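Local atomic coordinates of tungstate ABC transporter, periplasmic tungstate-binding protein (Geobacter sulfurreducens, PDB entry 3LR1), a protein that probably captures tungstate in the periplasm and delivers it to an ABC transporter for import into the cell. Residues K22-P27 and L230-D235; V57-A62 and N197-M202; A96-A101 and K109-K114. One frame throughout, in Å; residues are numbered along the deposited sequence.

Interaction 1: residues K22-P27 and L230-D235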
ATOM      1  N   LYS A  22       6.911  11.854  -3.078  1.00 21.15           N
ATOM      2  CA  LYS A  22       7.432  12.969  -3.788  1.00 22.77           C
ATOM      3  C   LYS A  22       7.153  14.326  -3.106  1.00 22.21           C
ATOM      4  O   LYS A  22       7.933  15.227  -3.209  1.00 23.18           O
ATOM      5  CB  LYS A  22       6.933  12.931  -5.253  1.00 25.49           C
ATOM      6  CG  LYS A  22       7.876  13.618  -6.204  1.00 29.99           C
ATOM      7  CD  LYS A  22       7.531  13.251  -7.692  1.00 37.24           C
ATOM      8  CE  LYS A  22       5.995  13.259  -7.971  1.00 41.46           C
ATOM      9  NZ  LYS A  22       5.230  14.476  -7.471  1.00 44.43           N
ATOM     10  N   VAL A  23       6.087  14.422  -2.343  1.00 20.66           N
ATOM     11  CA  VAL A  23       5.689  15.606  -1.597  1.00 20.33           C
ATOM     12  C   VAL A  23       6.139  15.522  -0.106  1.00 17.99           C
ATOM     13  O   VAL A  23       6.590  16.495   0.476  1.00 16.24           O
ATOM     14  CB  VAL A  23       4.158  15.774  -1.718  1.00 21.48           C
ATOM     15  CG1 VAL A  23       3.689  16.955  -0.932  1.00 23.09           C
ATOM     16  CG2 VAL A  23       3.744  15.948  -3.236  1.00 22.98           C
ATOM     17  N   LEU A  24       6.087  14.333   0.485  1.00 16.96           N
ATOM     18  CA  LEU A  24       6.417  14.146   1.887  1.00 16.26           C
ATOM     19  C   LEU A  24       7.915  14.282   2.172  1.00 14.70           C
ATOM     20  O   LEU A  24       8.300  14.826   3.229  1.00 15.06           O
ATOM     21  CB  LEU A  24       5.928  12.753   2.350  1.00 16.36           C
ATOM     22  CG  LEU A  24       6.042  12.391   3.825  1.00 16.14           C
ATOM     23  CD1 LEU A  24       5.272  13.343   4.759  1.00 14.94           C
ATOM     24  CD2 LEU A  24       5.543  10.986   4.004  1.00 15.84           C
ATOM     25  N   LEU A  25       8.773  13.745   1.299  1.00 14.05           N
ATOM     26  CA  LEU A  25      10.191  13.684   1.599  1.00 12.80           C
ATOM     27  C   LEU A  25      11.031  14.996   1.458  1.00 13.68           C
ATOM     28  O   LEU A  25      11.936  15.208   2.227  1.00 13.31           O
ATOM     29  CB  LEU A  25      10.868  12.511   0.855  1.00 13.28           C
ATOM     30  CG  LEU A  25      10.314  11.119   1.178  1.00 14.83           C
ATOM     31  CD1 LEU A  25      10.963   9.987   0.216  1.00 18.66           C
ATOM     32  CD2 LEU A  25      10.547  10.803   2.631  1.00 15.17           C
ATOM     33  N   PRO A  26      10.770  15.851   0.464  1.00 14.63           N
ATOM     34  CA  PRO A  26      11.658  17.014   0.322  1.00 14.52           C
ATOM     35  C   PRO A  26      11.878  17.939   1.525  1.00 13.99           C
ATOM     36  O   PRO A  26      13.043  18.359   1.769  1.00 12.89           O
ATOM     37  CB  PRO A  26      11.110  17.728  -0.892  1.00 16.63           C
ATOM     38  CG  PRO A  26      10.573  16.599  -1.761  1.00 15.40           C
ATOM     39  CD  PRO A  26       9.907  15.678  -0.721  1.00 15.70           C
ATOM     40  N   PRO A  27      10.831  18.257   2.291  1.00 13.83           N
ATOM     41  CA  PRO A  27      11.125  19.051   3.487  1.00 13.27           C
ATOM     42  C   PRO A  27      12.053  18.380   4.467  1.00 11.68           C
ATOM     43  O   PRO A  27      12.870  19.050   5.055  1.00 10.82           O
ATOM     44  CB  PRO A  27       9.773  19.239   4.115  1.00 15.98           C
ATOM     45  CG  PRO A  27       8.785  18.983   2.940  1.00 15.59           C
ATOM     46  CD  PRO A  27       9.393  17.906   2.196  1.00 14.00           C
ATOM     47  N   LEU A 230       2.245  14.957   9.081  1.00 20.60           N
ATOM     48  CA  LEU A 230       0.819  14.659   9.090  1.00 21.79           C
ATOM     49  C   LEU A 230       0.026  15.609   8.213  1.00 22.12           C
ATOM     50  O   LEU A 230      -0.880  15.189   7.509  1.00 23.24           O
ATOM     51  CB  LEU A 230       0.259  14.715  10.496  1.00 23.30           C
ATOM     52  CG  LEU A 230       0.717  13.636  11.478  1.00 24.27           C
ATOM     53  CD1 LEU A 230       0.263  14.015  12.943  1.00 28.40           C
ATOM     54  CD2 LEU A 230       0.082  12.339  11.020  1.00 27.60           C
ATOM     55  N   LYS A 231       0.386  16.881   8.211  1.00 23.34           N
ATOM     56  CA  LYS A 231      -0.295  17.844   7.396  1.00 24.15           C
ATOM     57  C   LYS A 231      -0.131  17.547   5.920  1.00 22.99           C
ATOM     58  O   LYS A 231      -1.065  17.666   5.154  1.00 23.36           O
ATOM     59  CB  LYS A 231       0.177  19.269   7.697  1.00 24.71           C
ATOM     60  CG  LYS A 231      -0.755  20.263   7.076  1.00 30.32           C
ATOM     61  CD  LYS A 231      -0.315  21.693   7.392  1.00 34.34           C
ATOM     62  CE  LYS A 231      -0.795  22.701   6.325  1.00 37.91           C
ATOM     63  NZ  LYS A 231       0.350  23.610   5.873  1.00 41.23           N
ATOM     64  N   ILE A 232       1.055  17.137   5.504  1.00 22.20           N
ATOM     65  CA  ILE A 232       1.244  16.795   4.120  1.00 22.37           C
ATOM     66  C   ILE A 232       0.402  15.572   3.764  1.00 23.07           C
ATOM     67  O   ILE A 232      -0.233  15.527   2.691  1.00 21.88           O
ATOM     68  CB  ILE A 232       2.742  16.494   3.810  1.00 22.45           C
ATOM     69  CG1 ILE A 232       3.524  17.823   3.857  1.00 22.85           C
ATOM     70  CG2 ILE A 232       2.844  15.763   2.441  1.00 21.01           C
ATOM     71  CD1 ILE A 232       5.059  17.696   3.784  1.00 22.03           C
ATOM     72  N   ILE A 233       0.403  14.585   4.670  1.00 22.77           N
ATOM     73  CA  ILE A 233      -0.303  13.327   4.399  1.00 24.81           C
ATOM     74  C   ILE A 233      -1.792  13.596   4.344  1.00 27.50           C
ATOM     75  O   ILE A 233      -2.491  13.044   3.489  1.00 28.30           O
ATOM     76  CB  ILE A 233       0.057  12.239   5.448  1.00 24.24           C
ATOM     77  CG1 ILE A 233       1.546  11.861   5.294  1.00 21.18           C
ATOM     78  CG2 ILE A 233      -0.867  11.002   5.349  1.00 25.51           C
ATOM     79  CD1 ILE A 233       2.082  11.111   6.515  1.00 20.88           C
ATOM     80  N   SER A 234      -2.284  14.443   5.244  1.00 30.63           N
ATOM     81  CA  SER A 234      -3.730  14.740   5.255  1.00 32.95           C
ATOM     82  C   SER A 234      -4.147  15.663   4.109  1.00 33.42           C
ATOM     83  O   SER A 234      -5.278  15.558   3.658  1.00 34.88           O
ATOM     84  CB  SER A 234      -4.179  15.345   6.582  1.00 33.34           C
ATOM     85  OG  SER A 234      -3.756  16.688   6.607  1.00 37.13           O
ATOM     86  N   ASP A 235      -3.242  16.539   3.635  1.00 34.32           N
ATOM     87  CA  ASP A 235      -3.514  17.465   2.495  1.00 34.21           C
ATOM     88  C   ASP A 235      -3.371  16.772   1.135  1.00 33.43           C
ATOM     89  O   ASP A 235      -3.824  17.274   0.144  1.00 33.84           O
ATOM     90  CB  ASP A 235      -2.525  18.648   2.480  1.00 35.19           C
ATOM     91  CG  ASP A 235      -2.871  19.754   3.490  1.00 37.84           C
ATOM     92  OD1 ASP A 235      -3.722  19.519   4.369  1.00 39.58           O
ATOM     93  OD2 ASP A 235      -2.252  20.860   3.399  1.00 42.58           O
TER
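L24 and I232 have the closest CA atoms between two nearly antiparallel helices, whose short segments 22-27 and 230-235 approach to 9.6 Å axis to axis at 164°. I232 has the largest share of the contact, through both its branches. Its CG2 methyl lies anti to the backbone N, on the side of helix 20-32. There it meets V23 CG1 at 3.7 Å and also packs over the L24 backbone, 4.0 Å from L24 CA. The other branch ends at I232 CD1, which rests 4.0 Å from the ring atom P27 CG and close to the V23 carbonyl oxygen. P26 and P27 have no N-H to give to the turn before, and helix 20-32 is kinked there. In this lobe of the periplasmic binding protein fold, the C-terminal helix 227-235 packs beside helix 20-32. Y223 of helix 214-224 touches both P27 and I232, and its hydroxyl is hydrogen-bonded to L24 O. L24 swings its CG anti to its own N (chi1 -174°), which brings CD1 across to I233 CG1 at 4.0 Å. I233 also touches V81 and Y83 of strand 78-90.

Interaction 2: residues V57-A62 and N197-M202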
ATOM      1  N   VAL A  57      15.183   2.036   6.714  1.00 13.69           N
ATOM      2  CA  VAL A  57      13.784   2.183   7.085  1.00 13.73           C
ATOM      3  C   VAL A  57      12.913   1.352   6.172  1.00 14.70           C
ATOM      4  O   VAL A  57      13.222   1.213   4.985  1.00 15.36           O
ATOM      5  CB  VAL A  57      13.390   3.665   6.950  1.00 15.54           C
ATOM      6  CG1 VAL A  57      11.929   3.887   7.339  1.00 18.86           C
ATOM      7  CG2 VAL A  57      14.180   4.490   7.834  1.00 15.80           C
ATOM      8  N   VAL A  58      11.833   0.785   6.722  1.00 13.62           N
ATOM      9  CA  VAL A  58      10.869   0.050   5.960  1.00 12.90           C
ATOM     10  C   VAL A  58       9.543   0.738   6.113  1.00 13.56           C
ATOM     11  O   VAL A  58       9.142   1.014   7.235  1.00 13.97           O
ATOM     12  CB  VAL A  58      10.806  -1.466   6.411  1.00 12.72           C
ATOM     13  CG1 VAL A  58       9.724  -2.208   5.692  1.00 14.67           C
ATOM     14  CG2 VAL A  58      12.161  -2.147   6.198  1.00 11.21           C
ATOM     15  N   PHE A  59       8.826   0.932   5.002  1.00 14.53           N
ATOM     16  CA  PHE A  59       7.510   1.618   5.033  1.00 14.69           C
ATOM     17  C   PHE A  59       6.513   0.825   4.177  1.00 15.71           C
ATOM     18  O   PHE A  59       6.563   0.858   2.930  1.00 16.93           O
ATOM     19  CB  PHE A  59       7.665   3.049   4.533  1.00 14.97           C
ATOM     20  CG  PHE A  59       6.381   3.839   4.464  1.00 15.03           C
ATOM     21  CD1 PHE A  59       5.601   4.013   5.546  1.00 17.34           C
ATOM     22  CD2 PHE A  59       5.996   4.408   3.306  1.00 17.69           C
ATOM     23  CE1 PHE A  59       4.448   4.815   5.512  1.00 17.72           C
ATOM     24  CE2 PHE A  59       4.835   5.217   3.243  1.00 21.12           C
ATOM     25  CZ  PHE A  59       4.074   5.388   4.360  1.00 21.05           C
ATOM     26  N   VAL A  60       5.628   0.109   4.832  1.00 15.27           N
ATOM     27  CA  VAL A  60       4.762  -0.839   4.135  1.00 15.21           C
ATOM     28  C   VAL A  60       3.402  -0.877   4.784  1.00 15.52           C
ATOM     29  O   VAL A  60       3.227  -0.432   5.903  1.00 17.48           O
ATOM     30  CB  VAL A  60       5.324  -2.273   4.122  1.00 16.18           C
ATOM     31  CG1 VAL A  60       6.641  -2.365   3.254  1.00 15.89           C
ATOM     32  CG2 VAL A  60       5.528  -2.800   5.529  1.00 14.84           C
ATOM     33  N   HIS A  61       2.441  -1.426   4.095  1.00 18.58           N
ATOM     34  CA  HIS A  61       1.107  -1.628   4.665  1.00 19.51           C
ATOM     35  C   HIS A  61       0.927  -3.139   4.600  1.00 19.91           C
ATOM     36  O   HIS A  61       0.517  -3.669   3.598  1.00 22.44           O
ATOM     37  CB  HIS A  61      -0.034  -0.871   3.871  1.00 19.56           C
ATOM     38  CG  HIS A  61      -1.399  -1.161   4.413  1.00 21.16           C
ATOM     39  ND1 HIS A  61      -1.671  -1.153   5.770  1.00 24.77           N
ATOM     40  CD2 HIS A  61      -2.537  -1.580   3.814  1.00 25.00           C
ATOM     41  CE1 HIS A  61      -2.925  -1.530   5.973  1.00 25.29           C
ATOM     42  NE2 HIS A  61      -3.469  -1.797   4.807  1.00 27.82           N
ATOM     43  N   ALA A  62       1.208  -3.845   5.690  1.00 19.96           N
ATOM     44  CA  ALA A  62       1.119  -5.334   5.712  1.00 20.74           C
ATOM     45  C   ALA A  62       1.280  -5.750   7.154  1.00 20.24           C
ATOM     46  O   ALA A  62       2.386  -6.106   7.644  1.00 21.61           O
ATOM     47  CB  ALA A  62       2.197  -5.950   4.870  1.00 21.02           C
ATOM     48  N   ASN A 197      -5.557   3.670   6.390  1.00 36.30           N
ATOM     49  CA  ASN A 197      -4.865   2.405   6.495  1.00 33.37           C
ATOM     50  C   ASN A 197      -3.652   2.632   7.310  1.00 31.93           C
ATOM     51  O   ASN A 197      -2.962   3.663   7.164  1.00 29.28           O
ATOM     52  CB  ASN A 197      -4.502   1.825   5.118  1.00 32.28           C
ATOM     53  CG  ASN A 197      -5.773   1.467   4.278  1.00 30.54           C
ATOM     54  OD1 ASN A 197      -6.871   1.287   4.847  1.00 28.07           O
ATOM     55  ND2 ASN A 197      -5.633   1.422   2.925  1.00 24.32           N
ATOM     56  N   PRO A 198      -3.367   1.672   8.161  1.00 30.44           N
ATOM     57  CA  PRO A 198      -2.262   1.842   9.032  1.00 28.94           C
ATOM     58  C   PRO A 198      -1.001   1.427   8.387  1.00 26.93           C
ATOM     59  O   PRO A 198      -0.551   0.260   8.589  1.00 28.37           O
ATOM     60  CB  PRO A 198      -2.581   0.843  10.165  1.00 30.36           C
ATOM     61  CG  PRO A 198      -3.275  -0.336   9.377  1.00 30.54           C
ATOM     62  CD  PRO A 198      -4.188   0.478   8.484  1.00 31.67           C
ATOM     63  N   TYR A 199      -0.380   2.311   7.618  1.00 22.91           N
ATOM     64  CA  TYR A 199       0.912   1.942   7.125  1.00 21.30           C
ATOM     65  C   TYR A 199       1.731   1.838   8.340  1.00 20.42           C
ATOM     66  O   TYR A 199       1.462   2.548   9.300  1.00 23.86           O
ATOM     67  CB  TYR A 199       1.540   2.965   6.177  1.00 20.49           C
ATOM     68  CG  TYR A 199       0.924   2.906   4.817  1.00 20.53           C
ATOM     69  CD1 TYR A 199       1.634   2.427   3.711  1.00 18.48           C
ATOM     70  CD2 TYR A 199      -0.375   3.304   4.634  1.00 21.27           C
ATOM     71  CE1 TYR A 199       1.040   2.368   2.465  1.00 20.21           C
ATOM     72  CE2 TYR A 199      -0.968   3.256   3.404  1.00 20.49           C
ATOM     73  CZ  TYR A 199      -0.251   2.796   2.321  1.00 18.66           C
ATOM     74  OH  TYR A 199      -0.840   2.740   1.113  1.00 22.75           O
ATOM     75  N   GLY A 200       2.738   0.986   8.303  1.00 17.80           N
ATOM     76  CA  GLY A 200       3.798   1.002   9.298  1.00 17.24           C
ATOM     77  C   GLY A 200       5.148   1.497   8.763  1.00 16.34           C
ATOM     78  O   GLY A 200       5.566   1.135   7.674  1.00 18.21           O
ATOM     79  N   ILE A 201       5.789   2.370   9.526  1.00 15.79           N
ATOM     80  CA  ILE A 201       7.113   2.874   9.247  1.00 15.99           C
ATOM     81  C   ILE A 201       7.996   2.408  10.411  1.00 16.01           C
ATOM     82  O   ILE A 201       7.596   2.532  11.569  1.00 16.34           O
ATOM     83  CB  ILE A 201       7.140   4.425   8.989  1.00 15.87           C
ATOM     84  CG1 ILE A 201       8.490   4.794   8.364  1.00 13.95           C
ATOM     85  CG2 ILE A 201       6.817   5.261  10.270  1.00 15.48           C
ATOM     86  CD1 ILE A 201       8.542   6.226   7.752  1.00 14.17           C
HETATM   87  N   MSE A 202       9.155   1.813  10.093  1.00 15.62           N
HETATM   88  CA  MSE A 202       9.990   1.104  11.096  1.00 15.33           C
HETATM   89  C   MSE A 202      11.439   1.341  10.746  1.00 14.33           C
HETATM   90  O   MSE A 202      11.780   1.418   9.568  1.00 14.41           O
HETATM   91  CB  MSE A 202       9.733  -0.408  11.082  1.00 17.10           C
HETATM   92  CG  MSE A 202       8.340  -0.810  11.259  1.00 21.26           C
HETATM   93 SE   MSE A 202       8.089  -2.674  10.847  1.00 27.60          SE
HETATM   94  CE  MSE A 202       8.180  -2.880   8.930  1.00 26.55           C
TER
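G200 N donates to V60 O at 2.8 Å, the shortest hydrogen bond across the two strands. V60 N returns a bond to G200 O at 3.0 Å. V58 and M202 exchange a second pair in the same way. V58 and V60 therefore sit in hydrogen-bonded pairs, and F59 faces I201 in the non-hydrogen-bonded pair between them. This antiparallel pairing lies in the mixed sheet of a periplasmic binding protein lobe, where strand 57-60 also runs parallel to strand 6-12. On the face with V58 and V60, the selenomethionine M202 bends at chi3 (-74°) and lays CE against V58 CG1 at 3.6 Å. On the other face F59 CD1 leans on I201 CB. F59 CE1 reaches Y199 CB at 3.5 Å, and the two rings are nearly parallel but slid apart with little overlap. H61 continues this aromatic cluster: its CB sits over one face of the Y199 ring, 3.7 Å from the centroid. Its CG is anti to the backbone N (chi1 176°), which carries the imidazole along to N197 and P198. ND1 gives a weak bond to P198 O at 3.3 Å, near the ring plane, while N197 CB covers one ring face. With alanine in place of the histidine, P198 O would probably lose its weak donor, and a gap is likely to open beside N197 CB. Y199 OH is hydrogen-bonded to N84 ND2.

Interaction 3: residues A96-A101 and K109-K114; sequences AGIAKA and KLLATK
L110 reaches from helix 104-114 toward the loop residues A96, G97, I98 and A101. Its CB lies 4.3 Å from I98 CG2. Its CG comes next to the A96 carbonyl, 4.0 Å from A96 O. The tip atom CD2 goes furthest into the loop and meets A101 CB at 4.0 Å. The same methyl passes G97 O at 4.1 Å. Chi2 of L110 is 9°, close to eclipsed, which suggests some strain in this leucine.

L111, one residue on, packs beside it. Its CD2 methyl touches A96 CB at 3.5 Å and I98 CG2 at 3.8 Å, so one methyl bridges two loop residues. CG of L111 lies anti to its carbonyl carbon (chi1 -66°), which turns that end of the chain toward the loop. Y167 of strand 167-171 packs on both I98 and L111, and its hydroxyl is hydrogen-bonded to A96 N. K114 adds only its aliphatic part: its CG passes 4.3 Å from A96 CB, and the rest of the side chain leads away.

Polar groups hold each side in shape without joining the two. The carboxylate of D94 takes the amides of I98 and A99, one on each oxygen. G97 has a positive phi, and the chain then turns into the short 3-10 segment 98-100. In the helix, T113 OG1 donates to K109 O at 2.8 Å. T113 N bonds the same oxygen from the opposite face of its carbonyl plane.

The contact is apolar packing of a connecting loop, between strand 78-90 and helix 104-114, back onto the helix that follows it, at the periphery of an alpha/beta lobe of a periplasmic binding protein.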
ATOM      1  N   ALA A  96     -22.551  -5.186 -12.520  1.00 25.48           N
ATOM      2  CA  ALA A  96     -22.926  -5.846 -11.288  1.00 25.44           C
ATOM      3  C   ALA A  96     -23.770  -4.935 -10.367  1.00 24.59           C
ATOM      4  O   ALA A  96     -24.332  -5.386  -9.380  1.00 25.42           O
ATOM      5  CB  ALA A  96     -21.670  -6.375 -10.578  1.00 26.10           C
ATOM      6  N   GLY A  97     -23.859  -3.650 -10.704  1.00 23.01           N
ATOM      7  CA  GLY A  97     -24.640  -2.699  -9.928  1.00 22.24           C
ATOM      8  C   GLY A  97     -24.087  -2.490  -8.545  1.00 21.09           C
ATOM      9  O   GLY A  97     -24.835  -2.322  -7.572  1.00 21.33           O
ATOM     10  N   ILE A  98     -22.769  -2.460  -8.430  1.00 20.21           N
ATOM     11  CA  ILE A  98     -22.164  -2.312  -7.106  1.00 19.82           C
ATOM     12  C   ILE A  98     -22.303  -0.903  -6.553  1.00 19.74           C
ATOM     13  O   ILE A  98     -22.155  -0.741  -5.328  1.00 18.94           O
ATOM     14  CB  ILE A  98     -20.700  -2.840  -6.959  1.00 19.61           C
ATOM     15  CG1 ILE A  98     -19.683  -1.915  -7.570  1.00 19.73           C
ATOM     16  CG2 ILE A  98     -20.544  -4.280  -7.444  1.00 19.78           C
ATOM     17  CD1 ILE A  98     -18.269  -2.275  -7.179  1.00 21.63           C
ATOM     18  N   ALA A  99     -22.677   0.080  -7.391  1.00 19.31           N
ATOM     19  CA  ALA A  99     -22.874   1.451  -6.907  1.00 20.35           C
ATOM     20  C   ALA A  99     -24.036   1.490  -5.932  1.00 20.87           C
ATOM     21  O   ALA A  99     -24.120   2.388  -5.112  1.00 21.58           O
ATOM     22  CB  ALA A  99     -23.128   2.437  -8.062  1.00 21.62           C
ATOM     23  N   LYS A 100     -24.920   0.505  -5.995  1.00 21.21           N
ATOM     24  CA  LYS A 100     -25.993   0.413  -5.026  1.00 22.84           C
ATOM     25  C   LYS A 100     -25.648  -0.296  -3.711  1.00 21.84           C
ATOM     26  O   LYS A 100     -26.494  -0.321  -2.796  1.00 20.94           O
ATOM     27  CB  LYS A 100     -27.213  -0.198  -5.674  1.00 23.87           C
ATOM     28  CG  LYS A 100     -27.292  -1.715  -5.747  1.00 27.51           C
ATOM     29  CD  LYS A 100     -28.733  -2.127  -6.241  1.00 32.58           C
ATOM     30  CE  LYS A 100     -29.236  -1.305  -7.528  1.00 33.77           C
ATOM     31  NZ  LYS A 100     -30.669  -1.645  -7.952  1.00 33.93           N
ATOM     32  N   ALA A 101     -24.418  -0.820  -3.596  1.00 20.10           N
ATOM     33  CA  ALA A 101     -23.950  -1.489  -2.370  1.00 18.84           C
ATOM     34  C   ALA A 101     -23.725  -0.499  -1.224  1.00 18.41           C
ATOM     35  O   ALA A 101     -23.282   0.631  -1.436  1.00 17.91           O
ATOM     36  CB  ALA A 101     -22.696  -2.235  -2.651  1.00 18.90           C
ATOM     37  N   LYS A 109     -19.936  -9.349  -2.467  1.00 22.11           N
ATOM     38  CA  LYS A 109     -20.905 -10.439  -2.563  1.00 23.07           C
ATOM     39  C   LYS A 109     -21.797 -10.298  -3.818  1.00 23.30           C
ATOM     40  O   LYS A 109     -22.133 -11.307  -4.447  1.00 22.75           O
ATOM     41  CB  LYS A 109     -21.718 -10.531  -1.287  1.00 24.41           C
ATOM     42  CG  LYS A 109     -22.074 -11.979  -0.846  1.00 28.61           C
ATOM     43  CD  LYS A 109     -23.242 -12.568  -1.588  1.00 33.06           C
ATOM     44  CE  LYS A 109     -23.849 -13.810  -0.845  1.00 34.67           C
ATOM     45  NZ  LYS A 109     -25.282 -14.043  -1.176  1.00 35.68           N
ATOM     46  N   LEU A 110     -22.186  -9.066  -4.168  1.00 22.96           N
ATOM     47  CA  LEU A 110     -22.843  -8.763  -5.468  1.00 23.38           C
ATOM     48  C   LEU A 110     -21.990  -9.261  -6.640  1.00 23.64           C
ATOM     49  O   LEU A 110     -22.537  -9.845  -7.591  1.00 23.58           O
ATOM     50  CB  LEU A 110     -23.115  -7.260  -5.652  1.00 23.14           C
ATOM     51  CG  LEU A 110     -24.462  -6.531  -5.550  1.00 25.60           C
ATOM     52  CD1 LEU A 110     -25.621  -7.368  -5.029  1.00 26.78           C
ATOM     53  CD2 LEU A 110     -24.359  -5.234  -4.732  1.00 25.49           C
ATOM     54  N   LEU A 111     -20.679  -9.031  -6.584  1.00 23.64           N
ATOM     55  CA  LEU A 111     -19.745  -9.523  -7.631  1.00 23.99           C
ATOM     56  C   LEU A 111     -19.729 -11.042  -7.726  1.00 24.18           C
ATOM     57  O   LEU A 111     -19.914 -11.603  -8.812  1.00 25.66           O
ATOM     58  CB  LEU A 111     -18.285  -9.011  -7.424  1.00 24.04           C
ATOM     59  CG  LEU A 111     -18.158  -7.498  -7.593  1.00 23.00           C
ATOM     60  CD1 LEU A 111     -16.750  -6.966  -7.333  1.00 20.77           C
ATOM     61  CD2 LEU A 111     -18.594  -7.116  -8.995  1.00 20.22           C
ATOM     62  N   ALA A 112     -19.524 -11.709  -6.598  1.00 24.61           N
ATOM     63  CA  ALA A 112     -19.490 -13.159  -6.582  1.00 24.94           C
ATOM     64  C   ALA A 112     -20.815 -13.762  -7.084  1.00 25.47           C
ATOM     65  O   ALA A 112     -20.795 -14.746  -7.809  1.00 26.25           O
ATOM     66  CB  ALA A 112     -19.175 -13.672  -5.197  1.00 25.10           C
ATOM     67  N   THR A 113     -21.940 -13.160  -6.714  1.00 25.35           N
ATOM     68  CA  THR A 113     -23.278 -13.663  -7.090  1.00 25.73           C
ATOM     69  C   THR A 113     -23.581 -13.447  -8.560  1.00 25.69           C
ATOM     70  O   THR A 113     -24.134 -14.339  -9.244  1.00 24.95           O
ATOM     71  CB  THR A 113     -24.390 -12.976  -6.249  1.00 25.85           C
ATOM     72  OG1 THR A 113     -24.144 -13.216  -4.862  1.00 25.19           O
ATOM     73  CG2 THR A 113     -25.797 -13.534  -6.599  1.00 26.61           C
ATOM     74  N   LYS A 114     -23.255 -12.270  -9.059  1.00 25.15           N
ATOM     75  CA  LYS A 114     -23.391 -11.987 -10.482  1.00 26.30           C
ATOM     76  C   LYS A 114     -22.332 -12.763 -11.333  1.00 25.57           C
ATOM     77  O   LYS A 114     -22.500 -12.927 -12.539  1.00 25.53           O
ATOM     78  CB  LYS A 114     -23.285 -10.455 -10.708  1.00 27.24           C
ATOM     79  CG  LYS A 114     -23.425  -9.962 -12.168  1.00 29.34           C
ATOM     80  CD  LYS A 114     -24.860  -9.869 -12.618  1.00 32.77           C
ATOM     81  CE  LYS A 114     -24.966  -9.471 -14.112  1.00 35.58           C
ATOM     82  NZ  LYS A 114     -25.660 -10.512 -14.962  1.00 35.62           N
TER

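In the fold
Interactions 1 and 2 are neighbours: their centres are about 16 Å apart and their nearest atoms about 6 Å. They do not touch, but strand 78-90 joins them, since V81 packs on I233 of the first and on I201 of the second. Helix 214-224 also contacts both. Interaction 3 is remote, with its centre about 31 Å from that of interaction 2 and about 36 Å from that of interaction 1. It follows the same strand 78-90 along the chain. The H61 side chain of interaction 2 lies about 5 Å from a bound tungsten ion. Along the chain, the segments of interaction 3 fall between those of interaction 2, and these fall between those of interaction 1.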